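PDB 4CPD: alcohol dehydrogenase from Thermus sp., which probably catalyses the NAD-dependent interconversion of alcohols with aldehydes or ketones, as a zinc-containing member of the medium-chain dehydrogenase/reductase family. Local coordinates for residues P140-S143 against P144-I148; V180-M183 against A184-V187. All coordinates share one frame; numbering follows the deposited sequence.

Interaction 1: P140-S143 against P144-I148; sequences PNLS and PERAI
Leu142 straddles the start of the short helix 144-147, one methyl on Arg146 and the other on Ala147. Its CG is anti to the backbone N (chi1 171°), and from there the two branches part: CD2 meets Ala147 CB at 3.6 Å, while CD1 lies 3.5 Å from Arg146 CD, the two side chains crossing at a slant. Arg146 runs on past this methyl, bends at chi3 and takes its guanidinium to a salt bridge between NH1 and Glu314.

Ser143 is the N-cap of this helix, with Pro144 following as the first helical residue. The single N-H of Arg146 is split between Ser143 OG at 3.2 Å and Ser143 O at 2.9 Å, bent to both, and it comes to the carbonyl oxygen from above the carbonyl plane. Ser143 O also takes a much straighter bond from Ala147 N at 2.8 Å. Glu145 folds back over the cap: CG lies between the backbone N and the carbonyl carbon (chi1 64°), and together with the bend at chi2 (-78°) this sets the carboxylate beside the serine, Glu145 OE2 3.3 Å from Ser143 CB. A lysine in its place would probably cost the helix start the carboxylate beside Ser143 and set a positive charge against that end instead. Pro144 and Ile148 turn to Val62 on strand 60-68.

Interaction 2: V180-M183 against A184-V187; sequences VGLM and AIEV. With NAD (nicotinamide-adenine-dinucleotide), chain G.
The peptide oxygen of Val180 takes the N-H of Ala184 at 3.0 Å, in the carbonyl plane; the flat groups that meet here are peptide units, approached at the oxygen rather than over a face. Glu186 N, by contrast, is tilted 28° from the plane of the Leu182 carbonyl. Ile185 N to Gly181 O and Val187 N to Met183 O complete the alpha-helical i+4 to i hydrogen bonds.

Near the N-terminal end of the helix, Val180 N points almost straight at the pyrophosphate of NAD, 3.2 Å from O2N with an N-H...O angle of 173°. CG2 of Val180, anti to the carbonyl carbon and beside that same N, touches the ester oxygen O5D of NAD, so one residue offers the phosphate both an amide and an apolar flank. The positive end of the helix would be expected to favour the phosphate charge. Gly181 fits the last glycine of a Rossmann-type GxGxxG turn.

Further along, Leu182 and Ile185 lie side by side, Leu182 CD2 4.2 Å from Ile185 CD1. Glu186 extends beyond CG, and its OE2 accepts a hydrogen bond from Gln312 N.

In the fold this is the crossover helix between strands 171-175 and 195-200: Leu182 and Ile185 pack on helix 203-212, while Val180, Met183 and Val187 pack on helix 153-163.

Interactions 1 and 2 come in series along the chain, their centres 18 Å apart and their nearest atoms about 7 Å apart, so they do not touch. What joins them is the loop carrying Gln312, Pro313 and Glu314: interaction 1 meets it through Arg146, and interaction 2 through Glu186 and Met183. In interaction 2 the side chain of Val180, which lines the NAD pocket, is about 7 Å from a bound zinc ion. In interaction 1 the side chain of Ala147 is about 11 Å from that of the zinc ligand Asp152. Helix 153-163, which follows that ligand, packs directly against 180-187.

Interaction 1: P140-S143 against P144-I148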
loop_
_atom_site.group_PDB
_atom_site.type_symbol
_atom_site.label_atom_id
_atom_site.label_comp_id
_atom_site.label_asym_id
_atom_site.label_seq_id
_atom_site.Cartn_x
_atom_site.Cartn_y
_atom_site.Cartn_z
ATOM N N PRO A 140 35.264 3.904 -6.085
ATOM C CA PRO A 140 36.460 4.146 -6.911
ATOM C C PRO A 140 36.427 3.573 -8.353
ATOM O O PRO A 140 37.058 4.131 -9.248
ATOM C CB PRO A 140 37.598 3.527 -6.073
ATOM C CG PRO A 140 36.934 2.571 -5.128
ATOM C CD PRO A 140 35.566 3.117 -4.871
ATOM N N ASN A 141 35.684 2.503 -8.594
ATOM C CA ASN A 141 35.745 1.868 -9.910
ATOM C C ASN A 141 34.486 1.971 -10.749
ATOM O O ASN A 141 34.089 1.005 -11.403
ATOM C CB ASN A 141 36.146 0.395 -9.754
ATOM C CG ASN A 141 37.258 0.010 -10.710
ATOM O OD1 ASN A 141 38.177 0.809 -10.958
ATOM N ND2 ASN A 141 37.184 -1.200 -11.264
ATOM N N LEU A 142 33.871 3.148 -10.744
ATOM C CA LEU A 142 32.537 3.299 -11.335
ATOM C C LEU A 142 32.522 4.464 -12.321
ATOM O O LEU A 142 32.881 5.604 -11.987
ATOM C CB LEU A 142 31.502 3.512 -10.227
ATOM C CG LEU A 142 30.075 3.891 -10.640
ATOM C CD1 LEU A 142 29.423 2.699 -11.264
ATOM C CD2 LEU A 142 29.240 4.360 -9.459
ATOM N N SER A 143 32.101 4.185 -13.541
ATOM C CA SER A 143 32.059 5.223 -14.548
ATOM C C SER A 143 30.921 6.232 -14.291
ATOM O O SER A 143 29.786 5.847 -13.932
ATOM C CB SER A 143 31.888 4.604 -15.920
ATOM O OG SER A 143 30.544 4.244 -16.175
ATOM N N PRO A 144 31.201 7.527 -14.489
ATOM C CA PRO A 144 30.162 8.564 -14.348
ATOM C C PRO A 144 28.919 8.294 -15.181
ATOM O O PRO A 144 27.824 8.616 -14.748
ATOM C CB PRO A 144 30.840 9.836 -14.863
ATOM C CG PRO A 144 32.309 9.583 -14.708
ATOM C CD PRO A 144 32.522 8.092 -14.800
ATOM N N GLU A 145 29.066 7.713 -16.360
ATOM C CA GLU A 145 27.903 7.470 -17.200
ATOM C C GLU A 145 27.044 6.363 -16.639
ATOM O O GLU A 145 25.867 6.279 -16.935
ATOM C CB GLU A 145 28.275 7.210 -18.677
ATOM C CG GLU A 145 29.087 5.967 -18.989
ATOM C CD GLU A 145 30.587 6.082 -18.686
ATOM O OE1 GLU A 145 31.046 7.036 -17.998
ATOM O OE2 GLU A 145 31.325 5.170 -19.116
ATOM N N ARG A 146 27.629 5.498 -15.824
ATOM C CA ARG A 146 26.842 4.473 -15.125
ATOM C C ARG A 146 26.234 5.097 -13.885
ATOM O O ARG A 146 25.045 4.926 -13.630
ATOM C CB ARG A 146 27.712 3.276 -14.722
ATOM C CG ARG A 146 26.925 1.989 -14.554
ATOM C CD ARG A 146 27.567 0.962 -13.620
ATOM N NE ARG A 146 28.510 -0.086 -14.100
ATOM C CZ ARG A 146 28.532 -0.724 -15.278
ATOM N NH1 ARG A 146 27.699 -0.463 -16.266
ATOM N NH2 ARG A 146 29.444 -1.655 -15.460
ATOM N N ALA A 147 27.059 5.840 -13.141
ATOM C CA ALA A 147 26.659 6.400 -11.853
ATOM C C ALA A 147 25.472 7.330 -11.945
ATOM O O ALA A 147 24.650 7.386 -11.014
ATOM C CB ALA A 147 27.816 7.134 -11.182
ATOM N N ILE A 148 25.377 8.076 -13.031
ATOM C CA ILE A 148 24.366 9.137 -13.081
ATOM C C ILE A 148 22.947 8.622 -12.803
ATOM O O ILE A 148 22.155 9.295 -12.170
ATOM C CB ILE A 148 24.430 9.947 -14.384
ATOM C CG1 ILE A 148 23.399 11.074 -14.360
ATOM C CG2 ILE A 148 24.200 9.067 -15.602
ATOM C CD1 ILE A 148 23.640 12.115 -15.425
#

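Interaction 2: V180-M183 against A184-V187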
loop_
_atom_site.group_PDB
_atom_site.type_symbol
_atom_site.label_atom_id
_atom_site.label_comp_id
_atom_site.label_asym_id
_atom_site.label_seq_id
_atom_site.Cartn_x
_atom_site.Cartn_y
_atom_site.Cartn_z
ATOM N N VAL A 180 12.527 4.358 -17.246
ATOM C CA VAL A 180 12.236 3.910 -15.876
ATOM C C VAL A 180 11.831 2.458 -15.887
ATOM O O VAL A 180 12.364 1.683 -15.117
ATOM C CB VAL A 180 11.155 4.774 -15.213
ATOM C CG1 VAL A 180 10.687 4.165 -13.898
ATOM C CG2 VAL A 180 11.695 6.194 -14.981
ATOM N N GLY A 181 10.920 2.109 -16.790
ATOM C CA GLY A 181 10.510 0.724 -16.964
ATOM C C GLY A 181 11.662 -0.225 -17.248
ATOM O O GLY A 181 11.700 -1.363 -16.751
ATOM N N LEU A 182 12.604 0.255 -18.050
ATOM C CA LEU A 182 13.760 -0.551 -18.423
ATOM C C LEU A 182 14.676 -0.745 -17.237
ATOM O O LEU A 182 15.233 -1.822 -17.085
ATOM C CB LEU A 182 14.505 0.068 -19.600
ATOM C CG LEU A 182 13.655 0.085 -20.887
ATOM C CD1 LEU A 182 14.285 1.003 -21.934
ATOM C CD2 LEU A 182 13.461 -1.310 -21.458
ATOM N N MET A 183 14.818 0.268 -16.383
ATOM C CA MET A 183 15.567 0.082 -15.131
ATOM C C MET A 183 14.872 -1.002 -14.276
ATOM O O MET A 183 15.519 -1.906 -13.703
ATOM C CB MET A 183 15.650 1.362 -14.319
ATOM C CG MET A 183 16.301 2.547 -15.007
ATOM S SD MET A 183 18.080 2.420 -15.276
ATOM C CE MET A 183 18.061 1.984 -17.014
ATOM N N ALA A 184 13.553 -0.910 -14.200
ATOM C CA ALA A 184 12.791 -1.832 -13.390
ATOM C C ALA A 184 12.997 -3.251 -13.864
ATOM O O ALA A 184 13.230 -4.161 -13.056
ATOM C CB ALA A 184 11.307 -1.481 -13.434
ATOM N N ILE A 185 12.903 -3.449 -15.175
ATOM C CA ILE A 185 13.122 -4.778 -15.739
ATOM C C ILE A 185 14.474 -5.360 -15.327
ATOM O O ILE A 185 14.548 -6.451 -14.780
ATOM C CB ILE A 185 13.011 -4.764 -17.255
ATOM C CG1 ILE A 185 11.569 -4.539 -17.648
ATOM C CG2 ILE A 185 13.444 -6.090 -17.826
ATOM C CD1 ILE A 185 11.404 -4.098 -19.089
ATOM N N GLU A 186 15.540 -4.622 -15.572
ATOM C CA GLU A 186 16.877 -5.095 -15.219
ATOM C C GLU A 186 16.945 -5.423 -13.740
ATOM O O GLU A 186 17.436 -6.466 -13.386
ATOM C CB GLU A 186 17.928 -4.044 -15.570
ATOM C CG GLU A 186 19.351 -4.571 -15.673
ATOM C CD GLU A 186 20.371 -3.502 -16.085
ATOM O OE1 GLU A 186 19.995 -2.406 -16.544
ATOM O OE2 GLU A 186 21.572 -3.769 -15.971
ATOM N N VAL A 187 16.465 -4.520 -12.884
ATOM C CA VAL A 187 16.545 -4.704 -11.432
ATOM C C VAL A 187 15.775 -5.950 -11.054
ATOM O O VAL A 187 16.269 -6.796 -10.295
ATOM C CB VAL A 187 15.934 -3.526 -10.656
ATOM C CG1 VAL A 187 15.821 -3.860 -9.169
ATOM C CG2 VAL A 187 16.748 -2.259 -10.852
HETATM P PA NAD G . 8.979 8.280 -21.055
HETATM O O1A NAD G . 10.291 8.450 -21.824
HETATM O O2A NAD G . 7.784 9.159 -21.413
HETATM O O5B NAD G . 8.459 6.747 -21.023
HETATM C C5B NAD G . 7.065 6.444 -21.037
HETATM C C4B NAD G . 6.830 5.110 -21.740
HETATM O O4B NAD G . 5.496 4.652 -21.483
HETATM C C3B NAD G . 6.993 5.246 -23.258
HETATM O O3B NAD G . 7.737 4.165 -23.842
HETATM C C2B NAD G . 5.583 5.202 -23.773
HETATM O O2B NAD G . 5.514 4.664 -25.097
HETATM C C1B NAD G . 4.922 4.310 -22.742
HETATM N N9A NAD G . 3.476 4.532 -22.739
HETATM C C8A NAD G . 2.875 5.738 -22.797
HETATM N N7A NAD G . 1.532 5.563 -22.787
HETATM C C5A NAD G . 1.276 4.236 -22.717
HETATM C C6A NAD G . 0.076 3.377 -22.657
HETATM N N6A NAD G . -1.134 3.959 -22.674
HETATM N N1A NAD G . 0.220 2.027 -22.593
HETATM C C2A NAD G . 1.439 1.453 -22.575
HETATM N N3A NAD G . 2.579 2.182 -22.627
HETATM C C4A NAD G . 2.565 3.549 -22.694
HETATM O O3 NAD G . 9.242 8.538 -19.475
HETATM P PN NAD G . 10.347 7.864 -18.499
HETATM O O1N NAD G . 11.574 8.743 -18.641
HETATM O O2N NAD G . 10.373 6.338 -18.641
HETATM O O5D NAD G . 9.650 8.118 -17.062
HETATM C C5D NAD G . 8.608 7.202 -16.668
HETATM C C4D NAD G . 7.479 7.810 -15.840
HETATM O O4D NAD G . 7.890 7.823 -14.466
HETATM C C3D NAD G . 7.126 9.252 -16.209
HETATM O O3D NAD G . 5.719 9.445 -15.985
HETATM C C2D NAD G . 7.997 10.084 -15.265
HETATM O O2D NAD G . 7.556 11.445 -15.029
HETATM C C1D NAD G . 7.949 9.195 -14.019
HETATM N N1N NAD G . 9.055 9.416 -13.073
HETATM C C2N NAD G . 8.688 9.404 -11.788
HETATM C C3N NAD G . 9.601 9.595 -10.762
HETATM C C7N NAD G . 9.050 9.539 -9.366
HETATM O O7N NAD G . 9.582 10.142 -8.447
HETATM N N7N NAD G . 7.958 8.776 -9.166
HETATM C C4N NAD G . 10.954 9.800 -11.082
HETATM C C5N NAD G . 11.330 9.810 -12.431
HETATM C C6N NAD G . 10.354 9.615 -13.421
#